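Local coordinates for protein adenosylmethionine-8-amino-7-oxononanoate aminotransferase (Methanocaldococcus jannaschii, PDB 6ZHK) that probably transfers the amino group of S-adenosylmethionine to 8-amino-7-oxononanoate in biotin synthesis, as a pyridoxal-phosphate-dependent aminotransferase, at residues H373-K378 against E449-C454. Residues are numbered along the deposited sequence; the frame is centred on the assembly and turned at random.
Sequences HKELRK and EIIYLC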
loop_
_atom_site.group_PDB
_atom_site.type_symbol
_atom_site.label_atom_id
_atom_site.label_comp_id
_atom_site.label_asym_id
_atom_site.label_seq_id
_atom_site.Cartn_x
_atom_site.Cartn_y
_atom_site.Cartn_z
ATOM N N HIS A 373 -1.744 -31.493 -12.763
ATOM C CA HIS A 373 -1.816 -32.371 -11.600
ATOM C C HIS A 373 -1.338 -33.774 -11.977
ATOM O O HIS A 373 -0.725 -34.451 -11.144
ATOM C CB HIS A 373 -3.229 -32.362 -10.947
ATOM C CG HIS A 373 -3.613 -31.031 -10.373
ATOM N ND1 HIS A 373 -4.890 -30.752 -9.922
ATOM C CD2 HIS A 373 -2.893 -29.892 -10.197
ATOM C CE1 HIS A 373 -4.945 -29.492 -9.477
ATOM N NE2 HIS A 373 -3.722 -28.940 -9.610
ATOM N N LYS A 374 -1.664 -34.214 -13.195
ATOM C CA LYS A 374 -1.261 -35.527 -13.691
ATOM C C LYS A 374 0.263 -35.606 -13.804
ATOM O O LYS A 374 0.872 -36.586 -13.368
ATOM C CB LYS A 374 -1.973 -35.791 -15.023
ATOM C CG LYS A 374 -1.473 -37.035 -15.743
ATOM C CD LYS A 374 -2.323 -37.434 -16.914
ATOM C CE LYS A 374 -2.052 -36.706 -18.214
ATOM N NZ LYS A 374 -0.601 -36.487 -18.457
ATOM N N GLU A 375 0.903 -34.516 -14.259
ATOM C CA GLU A 375 2.355 -34.437 -14.437
ATOM C C GLU A 375 3.142 -34.279 -13.143
ATOM O O GLU A 375 4.343 -34.570 -13.108
ATOM C CB GLU A 375 2.749 -33.352 -15.446
ATOM C CG GLU A 375 2.256 -33.594 -16.861
ATOM C CD GLU A 375 2.800 -34.871 -17.520
ATOM O OE1 GLU A 375 4.037 -35.019 -17.587
ATOM O OE2 GLU A 375 1.971 -35.750 -17.893
ATOM N N LEU A 376 2.490 -33.835 -12.057
ATOM C CA LEU A 376 3.102 -33.739 -10.740
ATOM C C LEU A 376 3.091 -35.092 -10.003
ATOM O O LEU A 376 3.792 -35.290 -8.985
ATOM C CB LEU A 376 2.296 -32.709 -9.926
ATOM C CG LEU A 376 2.452 -31.230 -10.302
ATOM C CD1 LEU A 376 1.321 -30.403 -9.649
ATOM C CD2 LEU A 376 3.833 -30.748 -9.874
ATOM N N ARG A 377 2.240 -36.032 -10.456
ATOM C CA ARG A 377 2.112 -37.261 -9.687
ATOM C C ARG A 377 3.446 -37.983 -9.478
ATOM O O ARG A 377 3.682 -38.485 -8.390
ATOM C CB ARG A 377 1.115 -38.223 -10.358
ATOM C CG ARG A 377 -0.340 -37.836 -10.143
ATOM C CD ARG A 377 -1.137 -38.961 -10.757
ATOM N NE ARG A 377 -2.268 -38.454 -11.523
ATOM C CZ ARG A 377 -2.811 -39.104 -12.558
ATOM N NH1 ARG A 377 -2.297 -40.262 -12.955
ATOM N NH2 ARG A 377 -3.852 -38.598 -13.201
ATOM N N LYS A 378 4.312 -38.037 -10.507
ATOM C CA LYS A 378 5.589 -38.745 -10.410
ATOM C C LYS A 378 6.486 -38.195 -9.309
ATOM O O LYS A 378 7.421 -38.877 -8.886
ATOM C CB LYS A 378 6.326 -38.726 -11.757
ATOM C CG LYS A 378 6.523 -37.321 -12.355
ATOM C CD LYS A 378 7.507 -37.274 -13.536
ATOM C CE LYS A 378 7.544 -35.912 -14.231
ATOM N NZ LYS A 378 6.282 -35.607 -14.969
ATOM N N GLU A 449 4.887 -26.174 -21.675
ATOM C CA GLU A 449 5.638 -25.597 -20.583
ATOM C C GLU A 449 5.347 -26.344 -19.279
ATOM O O GLU A 449 6.254 -26.568 -18.463
ATOM C CB GLU A 449 5.263 -24.154 -20.376
ATOM C CG GLU A 449 6.002 -23.217 -21.344
ATOM C CD GLU A 449 5.318 -21.875 -21.569
ATOM O OE1 GLU A 449 4.324 -21.614 -20.925
ATOM O OE2 GLU A 449 5.772 -21.093 -22.430
ATOM N N ILE A 450 4.094 -26.795 -19.138
ATOM C CA ILE A 450 3.751 -27.548 -17.942
ATOM C C ILE A 450 4.577 -28.842 -17.905
ATOM O O ILE A 450 5.050 -29.236 -16.839
ATOM C CB ILE A 450 2.234 -27.844 -17.927
ATOM C CG1 ILE A 450 1.423 -26.619 -17.492
ATOM C CG2 ILE A 450 1.944 -28.970 -16.951
ATOM C CD1 ILE A 450 -0.071 -26.715 -17.849
ATOM N N ILE A 451 4.683 -29.555 -19.046
ATOM C CA ILE A 451 5.344 -30.865 -19.068
ATOM C C ILE A 451 6.827 -30.641 -18.833
ATOM O O ILE A 451 7.445 -31.315 -18.037
ATOM C CB ILE A 451 5.052 -31.614 -20.385
ATOM C CG1 ILE A 451 3.590 -32.093 -20.479
ATOM C CG2 ILE A 451 6.050 -32.744 -20.620
ATOM C CD1 ILE A 451 3.021 -32.173 -21.916
ATOM N N TYR A 452 7.367 -29.603 -19.456
ATOM C CA TYR A 452 8.751 -29.213 -19.233
ATOM C C TYR A 452 9.004 -28.969 -17.745
ATOM O O TYR A 452 9.987 -29.421 -17.187
ATOM C CB TYR A 452 9.155 -28.002 -20.085
ATOM C CG TYR A 452 10.608 -27.655 -19.893
ATOM C CD1 TYR A 452 11.610 -28.401 -20.499
ATOM C CD2 TYR A 452 10.988 -26.578 -19.115
ATOM C CE1 TYR A 452 12.951 -28.148 -20.280
ATOM C CE2 TYR A 452 12.330 -26.273 -18.922
ATOM C CZ TYR A 452 13.318 -27.063 -19.506
ATOM O OH TYR A 452 14.655 -26.796 -19.325
ATOM N N LEU A 453 8.172 -28.128 -17.128
ATOM C CA LEU A 453 8.328 -27.735 -15.738
ATOM C C LEU A 453 8.345 -28.920 -14.781
ATOM O O LEU A 453 9.158 -28.964 -13.875
ATOM C CB LEU A 453 7.173 -26.789 -15.357
ATOM C CG LEU A 453 7.010 -26.469 -13.860
ATOM C CD1 LEU A 453 8.219 -25.642 -13.358
ATOM C CD2 LEU A 453 5.754 -25.618 -13.698
ATOM N N CYS A 454 7.409 -29.848 -14.954
ATOM C CA CYS A 454 7.320 -30.969 -14.034
ATOM C C CYS A 454 8.469 -31.971 -14.233
ATOM O O CYS A 454 9.000 -32.515 -13.262
ATOM C CB CYS A 454 5.948 -31.612 -14.244
ATOM S SG CYS A 454 4.547 -30.558 -13.708
HETATM O O HOH W 1 6.079 -33.685 -16.773
#
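Lys378 NZ, its chain passing over the carbonyl of Cys454 with CE 3.8 Å from Cys454 O, is gripped from several directions. Lys378 NZ donates to Glu375 O at 2.9 Å, meeting one lone pair of that oxygen from within the carbonyl plane. A longer salt bridge joins Lys378 NZ to Glu375 OE1 at 3.5 Å. Lys378 NZ also gives a bond to a water oxygen 2.6 Å away. That water lies within bonding distance of Glu375 OE1 and of Ile451 O as well, so it sits between the two segments, which have no direct hydrogen bond to each other. A bend at the last torsion of Lys378 (chi4 -69°) turns the ammonium back to the Glu375 carbonyl. Glu375 OE2 takes the second charge, Lys374 NZ, at 2.7 Å. Helices 366-376 and 447-463 pack here in the C-terminal small domain of this fold-type I aminotransferase. Beneath the polar cluster, Cys454 SG lies 3.7 Å from Glu375 CB and also touches Leu376 CD2, while Phe372 adds a further contact to Cys454. The Ile451 side chain crosses that of Glu375 at a slant, Ile451 CG1 4.1 Å from Glu375 CD. Shortened to an alanine, Lys378 would probably leave the Glu375 carbonyl without its side-chain donor, and OE1 and the water without the ammonium.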